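Local coordinates for PHD-type domain-containing protein (Chaetomium thermophilum, PDB 6VHF) that belongs, as Cfp1, to the histone H3K4 methyltransferase complex COMPASS, this part being its RbBP5-interacting domain with a non-canonical zinc finger, at residues A39-E42 and A43-A47; C57-D60 and T61-T65; F72-F75 and L76-P79; E155-L158 and Q159-L163. All coordinates share one frame; numbering follows the deposited sequence.

Contact 1: A39-E42 and A43-A47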
ATOM      1  N   ALA A  39      -1.073  -9.653 -15.609  1.00 41.03           N
ATOM      2  CA  ALA A  39      -1.054 -10.984 -16.223  1.00 42.00           C
ATOM      3  C   ALA A  39      -2.351 -11.286 -16.965  1.00 40.20           C
ATOM      4  O   ALA A  39      -2.336 -11.949 -18.006  1.00 39.37           O
ATOM      5  CB  ALA A  39      -0.820 -12.067 -15.168  1.00 37.55           C
ATOM      6  N   ARG A  40      -3.486 -10.867 -16.402  1.00 42.17           N
ATOM      7  CA  ARG A  40      -4.771 -11.076 -17.058  1.00 41.15           C
ATOM      8  C   ARG A  40      -4.881 -10.231 -18.313  1.00 39.99           C
ATOM      9  O   ARG A  40      -5.528 -10.640 -19.285  1.00 41.76           O
ATOM     10  CB  ARG A  40      -5.917 -10.749 -16.097  1.00 41.86           C
ATOM     11  CG  ARG A  40      -6.121 -11.762 -14.995  1.00 41.67           C
ATOM     12  CD  ARG A  40      -7.333 -11.376 -14.130  1.00 44.34           C
ATOM     13  NE  ARG A  40      -8.498 -11.081 -14.953  1.00 50.15           N
ATOM     14  CZ  ARG A  40      -9.336 -12.013 -15.406  1.00 52.07           C
ATOM     15  NH1 ARG A  40      -9.142 -13.292 -15.080  1.00 49.87           N
ATOM     16  NH2 ARG A  40     -10.372 -11.662 -16.166  1.00 47.62           N
ATOM     17  N   ARG A  41      -4.233  -9.067 -18.311  1.00 39.46           N
ATOM     18  CA  ARG A  41      -4.171  -8.229 -19.497  1.00 40.54           C
ATOM     19  C   ARG A  41      -3.338  -8.894 -20.581  1.00 42.53           C
ATOM     20  O   ARG A  41      -3.751  -8.958 -21.741  1.00 41.03           O
ATOM     21  CB  ARG A  41      -3.595  -6.857 -19.128  1.00 42.65           C
ATOM     22  CG  ARG A  41      -3.503  -5.913 -20.321  1.00 46.86           C
ATOM     23  CD  ARG A  41      -2.661  -4.664 -20.054  1.00 49.83           C
ATOM     24  NE  ARG A  41      -2.591  -3.870 -21.275  1.00 48.00           N
ATOM     25  CZ  ARG A  41      -1.588  -3.899 -22.147  1.00 48.41           C
ATOM     26  NH1 ARG A  41      -0.517  -4.651 -21.919  1.00 50.58           N
ATOM     27  NH2 ARG A  41      -1.651  -3.157 -23.252  1.00 49.09           N
ATOM     28  N   GLU A  42      -2.172  -9.428 -20.214  1.00 43.39           N
ATOM     29  CA  GLU A  42      -1.352 -10.131 -21.193  1.00 42.97           C
ATOM     30  C   GLU A  42      -2.075 -11.363 -21.731  1.00 42.99           C
ATOM     31  O   GLU A  42      -1.978 -11.665 -22.924  1.00 39.09           O
ATOM     32  CB  GLU A  42      -0.000 -10.501 -20.575  1.00 43.39           C
ATOM     33  CG  GLU A  42       0.857 -11.426 -21.441  1.00 54.67           C
ATOM     34  CD  GLU A  42       2.014 -12.094 -20.676  1.00 66.42           C
ATOM     35  OE1 GLU A  42       2.718 -12.947 -21.287  1.00 71.98           O
ATOM     36  OE2 GLU A  42       2.199 -11.785 -19.472  1.00 62.87           O
ATOM     37  N   ALA A  43      -2.840 -12.071 -20.886  1.00 41.85           N
ATOM     38  CA  ALA A  43      -3.549 -13.241 -21.404  1.00 42.78           C
ATOM     39  C   ALA A  43      -4.623 -12.844 -22.423  1.00 45.20           C
ATOM     40  O   ALA A  43      -4.777 -13.505 -23.461  1.00 40.64           O
ATOM     41  CB  ALA A  43      -4.176 -14.055 -20.277  1.00 33.00           C
ATOM     42  N   ALA A  44      -5.391 -11.784 -22.134  1.00 43.79           N
ATOM     43  CA  ALA A  44      -6.440 -11.350 -23.060  1.00 44.77           C
ATOM     44  C   ALA A  44      -5.855 -10.938 -24.410  1.00 45.21           C
ATOM     45  O   ALA A  44      -6.428 -11.240 -25.463  1.00 43.78           O
ATOM     46  CB  ALA A  44      -7.240 -10.201 -22.435  1.00 41.11           C
ATOM     47  N   ILE A  45      -4.697 -10.278 -24.402  1.00 43.95           N
ATOM     48  CA  ILE A  45      -4.071  -9.902 -25.663  1.00 48.17           C
ATOM     49  C   ILE A  45      -3.533 -11.136 -26.388  1.00 47.97           C
ATOM     50  O   ILE A  45      -3.664 -11.259 -27.615  1.00 42.63           O
ATOM     51  CB  ILE A  45      -2.984  -8.843 -25.420  1.00 44.09           C
ATOM     52  CG1 ILE A  45      -3.634  -7.549 -24.946  1.00 47.73           C
ATOM     53  CG2 ILE A  45      -2.212  -8.550 -26.696  1.00 46.90           C
ATOM     54  CD1 ILE A  45      -2.648  -6.512 -24.490  1.00 47.16           C
ATOM     55  N   ALA A  46      -2.966 -12.093 -25.647  1.00 44.00           N
ATOM     56  CA  ALA A  46      -2.426 -13.291 -26.290  1.00 39.52           C
ATOM     57  C   ALA A  46      -3.521 -14.183 -26.877  1.00 41.12           C
ATOM     58  O   ALA A  46      -3.244 -14.969 -27.801  1.00 39.87           O
ATOM     59  CB  ALA A  46      -1.575 -14.090 -25.298  1.00 36.97           C
ATOM     60  N   ALA A  47      -4.752 -14.079 -26.375  1.00 38.28           N
ATOM     61  CA  ALA A  47      -5.815 -14.969 -26.832  1.00 42.06           C
ATOM     62  C   ALA A  47      -6.321 -14.624 -28.225  1.00 44.80           C
ATOM     63  O   ALA A  47      -7.098 -15.399 -28.795  1.00 46.03           O
ATOM     64  CB  ALA A  47      -6.989 -14.942 -25.842  1.00 42.04           C
TER

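Contact 2: C57-D60 and T61-T65. With ZN (zinc ion), chain B.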
ATOM      1  N   CYS A  57      -6.183  -1.034 -22.767  1.00 57.95           N
ATOM      2  CA  CYS A  57      -5.804  -0.513 -21.453  1.00 55.12           C
ATOM      3  C   CYS A  57      -5.567  -1.647 -20.463  1.00 51.66           C
ATOM      4  O   CYS A  57      -4.443  -1.853 -19.991  1.00 47.41           O
ATOM      5  CB  CYS A  57      -6.879   0.434 -20.926  1.00 56.38           C
ATOM      6  SG  CYS A  57      -6.543   0.999 -19.198  1.00 53.29           S
ATOM      7  N   GLY A  58      -6.617  -2.410 -20.154  1.00 47.64           N
ATOM      8  CA  GLY A  58      -6.479  -3.595 -19.336  1.00 56.03           C
ATOM      9  C   GLY A  58      -6.647  -3.376 -17.843  1.00 51.95           C
ATOM     10  O   GLY A  58      -6.603  -4.352 -17.084  1.00 49.39           O
ATOM     11  N   TYR A  59      -6.848  -2.132 -17.413  1.00 53.75           N
ATOM     12  CA  TYR A  59      -7.075  -1.814 -16.011  1.00 54.32           C
ATOM     13  C   TYR A  59      -8.226  -2.636 -15.446  1.00 53.77           C
ATOM     14  O   TYR A  59      -9.321  -2.668 -16.013  1.00 55.99           O
ATOM     15  CB  TYR A  59      -7.362  -0.315 -15.877  1.00 56.22           C
ATOM     16  CG  TYR A  59      -7.484   0.208 -14.473  1.00 58.78           C
ATOM     17  CD1 TYR A  59      -8.720   0.285 -13.851  1.00 58.01           C
ATOM     18  CD2 TYR A  59      -6.374   0.661 -13.780  1.00 58.92           C
ATOM     19  CE1 TYR A  59      -8.850   0.778 -12.585  1.00 58.92           C
ATOM     20  CE2 TYR A  59      -6.493   1.164 -12.501  1.00 56.99           C
ATOM     21  CZ  TYR A  59      -7.737   1.219 -11.904  1.00 62.16           C
ATOM     22  OH  TYR A  59      -7.883   1.713 -10.616  1.00 55.49           O
ATOM     23  N   ASP A  60      -7.963  -3.310 -14.332  1.00 52.46           N
ATOM     24  CA  ASP A  60      -8.961  -4.090 -13.617  1.00 51.96           C
ATOM     25  C   ASP A  60      -9.682  -3.214 -12.591  1.00 58.93           C
ATOM     26  O   ASP A  60      -9.056  -2.414 -11.887  1.00 57.04           O
ATOM     27  CB  ASP A  60      -8.286  -5.270 -12.916  1.00 48.01           C
ATOM     28  CG  ASP A  60      -9.255  -6.346 -12.511  1.00 53.73           C
ATOM     29  OD1 ASP A  60     -10.164  -6.061 -11.696  1.00 55.12           O
ATOM     30  OD2 ASP A  60      -9.093  -7.495 -12.993  1.00 56.58           O
ATOM     31  N   THR A  61     -11.006  -3.400 -12.493  1.00 58.85           N
ATOM     32  CA  THR A  61     -11.822  -2.592 -11.591  1.00 56.61           C
ATOM     33  C   THR A  61     -11.383  -2.749 -10.144  1.00 58.81           C
ATOM     34  O   THR A  61     -11.529  -1.816  -9.346  1.00 56.14           O
ATOM     35  CB  THR A  61     -13.292  -2.991 -11.710  1.00 57.89           C
ATOM     36  OG1 THR A  61     -13.665  -3.050 -13.087  1.00 69.29           O
ATOM     37  CG2 THR A  61     -14.181  -1.983 -10.997  1.00 63.79           C
ATOM     38  N   ARG A  62     -10.870  -3.925  -9.783  1.00 55.28           N
ATOM     39  CA  ARG A  62     -10.426  -4.148  -8.416  1.00 55.95           C
ATOM     40  C   ARG A  62      -9.241  -3.268  -8.054  1.00 55.53           C
ATOM     41  O   ARG A  62      -8.986  -3.064  -6.866  1.00 55.64           O
ATOM     42  CB  ARG A  62     -10.067  -5.618  -8.217  1.00 53.68           C
ATOM     43  CG  ARG A  62     -11.255  -6.567  -8.333  1.00 56.05           C
ATOM     44  CD  ARG A  62     -10.778  -8.000  -8.407  1.00 56.74           C
ATOM     45  NE  ARG A  62     -10.055  -8.273  -9.648  1.00 49.21           N
ATOM     46  CZ  ARG A  62      -9.677  -9.493 -10.019  1.00 53.42           C
ATOM     47  NH1 ARG A  62      -9.948 -10.524  -9.231  1.00 46.61           N
ATOM     48  NH2 ARG A  62      -9.032  -9.683 -11.169  1.00 51.03           N
ATOM     49  N   LEU A  63      -8.516  -2.740  -9.046  1.00 54.97           N
ATOM     50  CA  LEU A  63      -7.375  -1.879  -8.764  1.00 54.90           C
ATOM     51  C   LEU A  63      -7.781  -0.570  -8.097  1.00 60.49           C
ATOM     52  O   LEU A  63      -6.902   0.177  -7.656  1.00 61.06           O
ATOM     53  CB  LEU A  63      -6.587  -1.589 -10.046  1.00 53.85           C
ATOM     54  CG  LEU A  63      -5.901  -2.814 -10.679  1.00 54.83           C
ATOM     55  CD1 LEU A  63      -5.369  -2.515 -12.073  1.00 50.65           C
ATOM     56  CD2 LEU A  63      -4.782  -3.355  -9.802  1.00 45.40           C
ATOM     57  N   ASP A  64      -9.080  -0.275  -8.004  1.00 56.15           N
ATOM     58  CA  ASP A  64      -9.506   0.894  -7.252  1.00 60.04           C
ATOM     59  C   ASP A  64      -9.236   0.723  -5.764  1.00 62.59           C
ATOM     60  O   ASP A  64      -9.022   1.718  -5.062  1.00 61.11           O
ATOM     61  CB  ASP A  64     -10.981   1.166  -7.508  1.00 62.76           C
ATOM     62  CG  ASP A  64     -11.254   1.514  -8.948  1.00 65.59           C
ATOM     63  OD1 ASP A  64     -10.281   1.675  -9.721  1.00 65.47           O
ATOM     64  OD2 ASP A  64     -12.438   1.611  -9.314  1.00 69.51           O
ATOM     65  N   THR A  65      -9.236  -0.526  -5.275  1.00 57.51           N
ATOM     66  CA  THR A  65      -8.782  -0.817  -3.917  1.00 60.34           C
ATOM     67  C   THR A  65      -7.417  -0.202  -3.642  1.00 60.88           C
ATOM     68  O   THR A  65      -7.166   0.307  -2.546  1.00 61.12           O
ATOM     69  CB  THR A  65      -8.728  -2.328  -3.707  1.00 59.30           C
ATOM     70  OG1 THR A  65      -9.954  -2.903  -4.157  1.00 63.87           O
ATOM     71  CG2 THR A  65      -8.550  -2.661  -2.244  1.00 62.54           C
TER
HETATM   72 ZN    ZN B 601      -8.461   2.447 -18.934  1.00 75.64          ZN

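Contact 3: F72-F75 and L76-P79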
ATOM      1  N   PHE A  72      -5.098   5.270   3.068  1.00 63.25           N
ATOM      2  CA  PHE A  72      -4.877   4.786   4.425  1.00 63.93           C
ATOM      3  C   PHE A  72      -3.401   4.815   4.802  1.00 64.74           C
ATOM      4  O   PHE A  72      -3.066   5.044   5.972  1.00 63.64           O
ATOM      5  CB  PHE A  72      -5.429   3.369   4.566  1.00 63.60           C
ATOM      6  CG  PHE A  72      -5.697   2.969   5.981  1.00 67.33           C
ATOM      7  CD1 PHE A  72      -6.079   3.915   6.917  1.00 70.61           C
ATOM      8  CD2 PHE A  72      -5.561   1.651   6.382  1.00 68.09           C
ATOM      9  CE1 PHE A  72      -6.329   3.553   8.231  1.00 72.34           C
ATOM     10  CE2 PHE A  72      -5.808   1.279   7.694  1.00 69.83           C
ATOM     11  CZ  PHE A  72      -6.190   2.232   8.622  1.00 73.79           C
ATOM     12  N   SER A  73      -2.505   4.580   3.833  1.00 62.51           N
ATOM     13  CA  SER A  73      -1.076   4.694   4.115  1.00 61.84           C
ATOM     14  C   SER A  73      -0.717   6.120   4.486  1.00 65.52           C
ATOM     15  O   SER A  73       0.049   6.346   5.434  1.00 62.35           O
ATOM     16  CB  SER A  73      -0.240   4.242   2.923  1.00 55.05           C
ATOM     17  OG  SER A  73      -0.354   2.846   2.726  1.00 59.00           O
ATOM     18  N   LEU A  74      -1.271   7.091   3.752  1.00 62.06           N
ATOM     19  CA  LEU A  74      -1.063   8.498   4.084  1.00 66.04           C
ATOM     20  C   LEU A  74      -1.610   8.836   5.476  1.00 64.33           C
ATOM     21  O   LEU A  74      -0.974   9.570   6.237  1.00 61.78           O
ATOM     22  CB  LEU A  74      -1.700   9.376   3.003  1.00 61.24           C
ATOM     23  CG  LEU A  74      -1.219   9.083   1.582  1.00 64.41           C
ATOM     24  CD1 LEU A  74      -2.026   9.810   0.531  1.00 64.06           C
ATOM     25  CD2 LEU A  74       0.230   9.472   1.464  1.00 59.26           C
ATOM     26  N   PHE A  75      -2.786   8.307   5.825  1.00 66.84           N
ATOM     27  CA  PHE A  75      -3.326   8.485   7.175  1.00 73.45           C
ATOM     28  C   PHE A  75      -2.334   8.011   8.232  1.00 70.61           C
ATOM     29  O   PHE A  75      -1.983   8.762   9.146  1.00 70.80           O
ATOM     30  CB  PHE A  75      -4.659   7.737   7.298  1.00 70.84           C
ATOM     31  CG  PHE A  75      -5.344   7.871   8.645  1.00 80.32           C
ATOM     32  CD1 PHE A  75      -4.850   7.225   9.783  1.00 84.62           C
ATOM     33  CD2 PHE A  75      -6.501   8.633   8.764  1.00 81.98           C
ATOM     34  CE1 PHE A  75      -5.492   7.341  11.010  1.00 90.00           C
ATOM     35  CE2 PHE A  75      -7.146   8.755   9.985  1.00 86.53           C
ATOM     36  CZ  PHE A  75      -6.638   8.108  11.110  1.00 90.99           C
ATOM     37  N   LEU A  76      -1.866   6.765   8.115  1.00 67.80           N
ATOM     38  CA  LEU A  76      -0.945   6.206   9.095  1.00 65.01           C
ATOM     39  C   LEU A  76       0.415   6.892   9.089  1.00 64.50           C
ATOM     40  O   LEU A  76       1.238   6.596   9.956  1.00 71.12           O
ATOM     41  CB  LEU A  76      -0.773   4.697   8.864  1.00 59.99           C
ATOM     42  CG  LEU A  76      -2.019   3.809   9.016  1.00 64.70           C
ATOM     43  CD1 LEU A  76      -1.719   2.370   8.640  1.00 55.83           C
ATOM     44  CD2 LEU A  76      -2.595   3.869  10.424  1.00 63.57           C
ATOM     45  N   GLN A  77       0.680   7.798   8.161  1.00 62.75           N
ATOM     46  CA  GLN A  77       1.940   8.525   8.190  1.00 66.40           C
ATOM     47  C   GLN A  77       1.847   9.835   8.957  1.00 72.63           C
ATOM     48  O   GLN A  77       2.888  10.431   9.268  1.00 69.21           O
ATOM     49  CB  GLN A  77       2.431   8.782   6.770  1.00 61.98           C
ATOM     50  CG  GLN A  77       3.026   7.547   6.109  1.00 60.28           C
ATOM     51  CD  GLN A  77       3.305   7.775   4.646  1.00 58.53           C
ATOM     52  OE1 GLN A  77       2.695   7.143   3.771  1.00 63.30           O
ATOM     53  NE2 GLN A  77       4.219   8.693   4.361  1.00 54.75           N
ATOM     54  N   SER A  78       0.575  10.311   9.274  1.00 75.16           N
ATOM     55  CA  SER A  78       0.190  11.424  10.135  1.00 84.27           C
ATOM     56  C   SER A  78       0.086  10.947  11.579  1.00 90.85           C
ATOM     57  O   SER A  78      -0.461   9.866  11.846  1.00 87.89           O
ATOM     58  CB  SER A  78      -1.151  12.004   9.717  1.00 86.67           C
ATOM     59  OG  SER A  78      -2.217  11.252  10.278  1.00 87.70           O
ATOM     60  N   PRO A  79       0.596  11.751  12.509  1.00 96.81           N
ATOM     61  CA  PRO A  79       0.602  11.324  13.907  1.00100.70           C
ATOM     62  C   PRO A  79      -0.792  11.312  14.525  1.00101.09           C
ATOM     63  O   PRO A  79      -0.974  10.667  15.560  1.00102.26           O
ATOM     64  CB  PRO A  79       1.556  12.332  14.571  1.00102.44           C
ATOM     65  CG  PRO A  79       1.453  13.556  13.720  1.00102.22           C
ATOM     66  CD  PRO A  79       1.185  13.085  12.317  1.00 99.49           C
TER

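Contact 4: E155-L158 and Q159-L163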
ATOM      1  N   GLU A 155       7.866   4.247   2.911  1.00 39.10           N
ATOM      2  CA  GLU A 155       7.453   5.276   3.853  1.00 40.81           C
ATOM      3  C   GLU A 155       6.960   4.665   5.170  1.00 40.90           C
ATOM      4  O   GLU A 155       7.363   5.097   6.256  1.00 39.19           O
ATOM      5  CB  GLU A 155       6.380   6.147   3.212  1.00 42.81           C
ATOM      6  CG  GLU A 155       6.877   6.976   2.043  1.00 43.05           C
ATOM      7  CD  GLU A 155       7.901   8.037   2.461  1.00 47.86           C
ATOM      8  OE1 GLU A 155       8.042   8.319   3.677  1.00 50.31           O
ATOM      9  OE2 GLU A 155       8.538   8.626   1.563  1.00 49.80           O
ATOM     10  N   LEU A 156       6.107   3.635   5.084  1.00 39.84           N
ATOM     11  CA  LEU A 156       5.612   2.958   6.275  1.00 39.71           C
ATOM     12  C   LEU A 156       6.747   2.336   7.079  1.00 40.08           C
ATOM     13  O   LEU A 156       6.717   2.361   8.311  1.00 34.67           O
ATOM     14  CB  LEU A 156       4.599   1.883   5.879  1.00 42.72           C
ATOM     15  CG  LEU A 156       3.303   2.366   5.236  1.00 46.28           C
ATOM     16  CD1 LEU A 156       2.639   1.229   4.416  1.00 44.49           C
ATOM     17  CD2 LEU A 156       2.363   2.923   6.270  1.00 39.85           C
ATOM     18  N   ALA A 157       7.741   1.738   6.399  1.00 35.72           N
ATOM     19  CA  ALA A 157       8.876   1.167   7.123  1.00 37.32           C
ATOM     20  C   ALA A 157       9.713   2.256   7.784  1.00 39.18           C
ATOM     21  O   ALA A 157      10.209   2.067   8.897  1.00 40.32           O
ATOM     22  CB  ALA A 157       9.745   0.310   6.192  1.00 34.17           C
ATOM     23  N   LEU A 158       9.892   3.395   7.108  1.00 37.23           N
ATOM     24  CA  LEU A 158      10.538   4.549   7.727  1.00 40.95           C
ATOM     25  C   LEU A 158       9.816   4.963   9.007  1.00 42.85           C
ATOM     26  O   LEU A 158      10.448   5.175  10.050  1.00 42.85           O
ATOM     27  CB  LEU A 158      10.566   5.710   6.739  1.00 41.13           C
ATOM     28  CG  LEU A 158      11.253   7.026   7.102  1.00 44.46           C
ATOM     29  CD1 LEU A 158      11.815   7.621   5.819  1.00 40.33           C
ATOM     30  CD2 LEU A 158      10.292   8.017   7.784  1.00 45.26           C
ATOM     31  N   GLN A 159       8.486   5.088   8.940  1.00 40.68           N
ATOM     32  CA  GLN A 159       7.698   5.407  10.128  1.00 45.45           C
ATOM     33  C   GLN A 159       7.954   4.415  11.259  1.00 43.72           C
ATOM     34  O   GLN A 159       8.091   4.814  12.417  1.00 35.08           O
ATOM     35  CB  GLN A 159       6.210   5.443   9.785  1.00 44.66           C
ATOM     36  CG  GLN A 159       5.821   6.553   8.814  1.00 52.90           C
ATOM     37  CD  GLN A 159       5.827   7.942   9.462  1.00 59.81           C
ATOM     38  OE1 GLN A 159       4.817   8.389  10.010  1.00 62.47           O
ATOM     39  NE2 GLN A 159       6.967   8.627   9.391  1.00 54.61           N
ATOM     40  N   ILE A 160       8.030   3.117  10.951  1.00 38.60           N
ATOM     41  CA  ILE A 160       8.309   2.160  12.019  1.00 42.26           C
ATOM     42  C   ILE A 160       9.653   2.475  12.670  1.00 43.82           C
ATOM     43  O   ILE A 160       9.783   2.464  13.904  1.00 40.56           O
ATOM     44  CB  ILE A 160       8.251   0.715  11.487  1.00 35.78           C
ATOM     45  CG1 ILE A 160       6.801   0.241  11.350  1.00 40.29           C
ATOM     46  CG2 ILE A 160       9.035  -0.231  12.396  1.00 35.39           C
ATOM     47  CD1 ILE A 160       6.630  -1.020  10.402  1.00 33.66           C
ATOM     48  N   ARG A 161      10.666   2.792  11.855  1.00 41.89           N
ATOM     49  CA  ARG A 161      11.986   3.077  12.408  1.00 43.57           C
ATOM     50  C   ARG A 161      11.971   4.329  13.274  1.00 43.44           C
ATOM     51  O   ARG A 161      12.646   4.380  14.309  1.00 40.65           O
ATOM     52  CB  ARG A 161      13.013   3.230  11.290  1.00 41.76           C
ATOM     53  CG  ARG A 161      13.355   1.926  10.586  1.00 41.58           C
ATOM     54  CD  ARG A 161      14.628   2.107   9.752  1.00 43.49           C
ATOM     55  NE  ARG A 161      14.411   3.021   8.636  1.00 45.17           N
ATOM     56  CZ  ARG A 161      13.858   2.628   7.490  1.00 44.23           C
ATOM     57  NH1 ARG A 161      13.482   1.366   7.373  1.00 40.51           N
ATOM     58  NH2 ARG A 161      13.666   3.487   6.483  1.00 40.30           N
ATOM     59  N   GLU A 162      11.233   5.360  12.863  1.00 42.07           N
ATOM     60  CA  GLU A 162      11.146   6.540  13.707  1.00 40.67           C
ATOM     61  C   GLU A 162      10.510   6.191  15.042  1.00 42.00           C
ATOM     62  O   GLU A 162      10.955   6.674  16.094  1.00 44.08           O
ATOM     63  CB  GLU A 162      10.374   7.651  12.999  1.00 40.39           C
ATOM     64  CG  GLU A 162      11.127   8.261  11.814  1.00 47.99           C
ATOM     65  CD  GLU A 162      10.362   9.389  11.135  1.00 49.00           C
ATOM     66  OE1 GLU A 162      11.006  10.335  10.615  1.00 46.72           O
ATOM     67  OE2 GLU A 162       9.114   9.320  11.121  1.00 52.48           O
ATOM     68  N   LEU A 163       9.493   5.322  15.027  1.00 38.25           N
ATOM     69  CA  LEU A 163       8.857   4.915  16.279  1.00 39.68           C
ATOM     70  C   LEU A 163       9.799   4.099  17.154  1.00 43.46           C
ATOM     71  O   LEU A 163       9.805   4.262  18.383  1.00 43.52           O
ATOM     72  CB  LEU A 163       7.574   4.142  16.002  1.00 36.93           C
ATOM     73  CG  LEU A 163       6.512   4.992  15.311  1.00 42.92           C
ATOM     74  CD1 LEU A 163       5.397   4.120  14.834  1.00 44.75           C
ATOM     75  CD2 LEU A 163       5.997   6.071  16.241  1.00 34.95           C
TER

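Contact 1: A39-E42 and A43-A47
Ala-43 N donates to Ala-39 O at 2.9 Å, a length matched one turn on, where Ala-46 N meets Glu-42 O. Between them Ala-44 N bonds to Arg-40 O and Ile-45 N to Arg-41 O, giving the unbroken i to i+4 ladder of an alpha-helix. The side-chain contact runs along one side of this helix. With chi1 at -180° the Arg-41 chain leaves CA opposite the backbone N and runs extended to NE, which lays its guanidinium beside the next turn. There the CD1 methyl of Ile-45 stands over the centre of one guanidinium face, 3.6 Å above its plane; CD1 lies 3.7 Å from Arg-41 CZ. Isoleucine suits the place because its long branch, with CD1 anti to CA (chi2 172°), covers the flat group while leaving its N-H edges to polar partners. Those partners are in the loop beyond the helix: Arg-41 NH2 donates to Ile-56 O, and NE makes a weak bond to Cys-57 O. Replacing Arg-41 by leucine would probably leave Ile-56 O without this donor and let the loop drift from the helix. The small methyl of buried Ala-44 lets the loop residues Thr-126 and Met-129 pack close to the helix. The two turns close helix 4-46; Arg-40 NH2 is hydrogen-bonded to Pro-124 O, and its side chain packs on Arg-62 in the segment leading to helix 64-77.

Contact 2: C57-D60 and T61-T65
Leu-63 lies over one face of the Tyr-59 ring, its CD1 making a CH-pi contact 4.1 Å from the ring centroid and set toward the rim, while Asp-64 OD1 sits at the ring edge, in plane. The phenol OH donates to Asp-64 OD1 at 2.6 Å, nearly in line with the C-O bond of a carboxylate turned 36° from the ring. A second flat pair joins Arg-62 and Asp-60: the guanidinium offers its NE/NH2 edge, NH2 reaching OD2 at 2.8 Å and NE reaching OD1 at 3.0 Å, both from above a carboxylate plane inclined 32° to it. The bend of Arg-62 at chi3 (-67°) folds the chain back for this side-on grip. Asp-60 OD1 also takes Arg-62 N on its anti lone pair, which closes an Asx turn, and Asp-60 O accepts from Leu-63 N at 2.9 Å. An asparagine here in place of Asp-60 would probably leave Arg-62 without its countercharge and weaken the side-on grip. Gly-58 is suited to its positive phi, where a CB would jam against the preceding carbonyl O. Outside the segments, Tyr-59 stacks on His-138 and meets Trp-141 edge-to-face. The turn thus leads from the metal site into helix 64-77: Cys-57 SG binds zinc at 2.4 Å, and with Cys-130, Cys-135 and His-138 forms the non-canonical zinc finger of Cfp1.

Contact 3: F72-F75 and L76-P79
Leu-76 N bonds to Phe-72 O at 3.0 Å, the one full i to i+4 backbone bond here of ordinary strength. The leucine side chain spreads its two methyls between aromatic neighbours: CD1 lies over one face of the Phe-72 ring, 4.3 Å from CE2, and CD2 approaches CD1 of Phe-75 at 4.1 Å. Its branched end suits a place that must also meet Leu-20 and Gln-23 of helix 4-46. Gln-77 follows, and its N turns to Leu-74 O at 3.1 Å, a link that spans only three residues and in which the donor stands well above the carbonyl plane. Its aliphatic CG passes 3.3 Å from Ser-73 O, and the side chain goes on to touch Glu-155 and Gln-159 of helix 141-177. At Ser-78 the backbone leaves helical values (psi 138°). With OG held between backbone N and carbonyl carbon (chi1 83°), the hydroxyl donates to Phe-75 O at 2.7 Å, in the carbonyl plane, while Ser-78 N reaches the same oxygen from above that plane at 3.0 Å. Two donors of one small residue thus satisfy a carbonyl at the helix end. Such i to i+3 bonds, aided by a serine hydroxyl, mark a helix C-terminus tightening toward 3-10 geometry before Pro-79.

Contact 4: E155-L158 and Q159-L163
Leu-158 and Glu-162 meet one turn apart on an amphipathic alpha-helix, 141-177, that runs antiparallel to helix 4-46 in a mostly helical, elongated fold. The leucine methyl CD2 rests against the glutamate carboxylate carbon CD at 3.6 Å, the two chains slanting across each other. CD2 also lies 3.7 Å from NE2 of Gln-159, so that this methyl is flanked by two polar ends. The first torsion of Leu-158 (chi1 -177°) holds its branch out from the helix beside its own turn, where the carboxylate of Glu-162 comes back to it. Arg-161 packs differently. Bent at chi3 (-67°), it lays one guanidinium face back over the preceding turn, with Leu-158 CA 3.5 Å above the plane and Ala-157 O 3.7 Å above it, both toward the rim. The single methyl of Ala-157 adds little bulk beside the guanidinium, its CB lying 4.1 Å from Arg-161 NH1; a carbonyl oxygen facing the cation is also probably mildly attractive. Arg-161 and Glu-162 are at home on the outer side, where their flexible ends can reach solvent. Beneath them the ladder of Gln-159 N to Glu-155 O (2.9 Å), Ile-160 N to Leu-156 O, Arg-161 N to Ala-157 O and Glu-162 N to Leu-158 O fixes where each side chain starts. The inner side carries the aliphatic Leu-156 and Ile-160: Leu-156 packs on Ile-24 and Ser-73, and Ile-160 on Ser-21. Gln-159 touches Gln-77 of helix 64-77, and its CG passes 3.3 Å from Glu-155 O.

Contacts 1 and 4 lie largely at the surface, while contacts 2 and 3 are partly buried; contacts 2 and 3 belong to the two ends of helix 64-77. They pair off in space: contact 1 touches contact 2 near the zinc, and contact 3 touches contact 4, their centres about 11 Å apart, whereas the centres of contacts 1 and 4 are about 38 Å apart. Chemistry follows place. Metal ligation, a salt bridge, a tyrosine-carboxylate hydrogen bond and ring stacking gather in contact 2, beside which the arginines of contact 1 serve loop carbonyls. Away from the metal, contact 3 combines apolar packing with a terminating helix, and contact 4 is uninterrupted helix with polar chains outward.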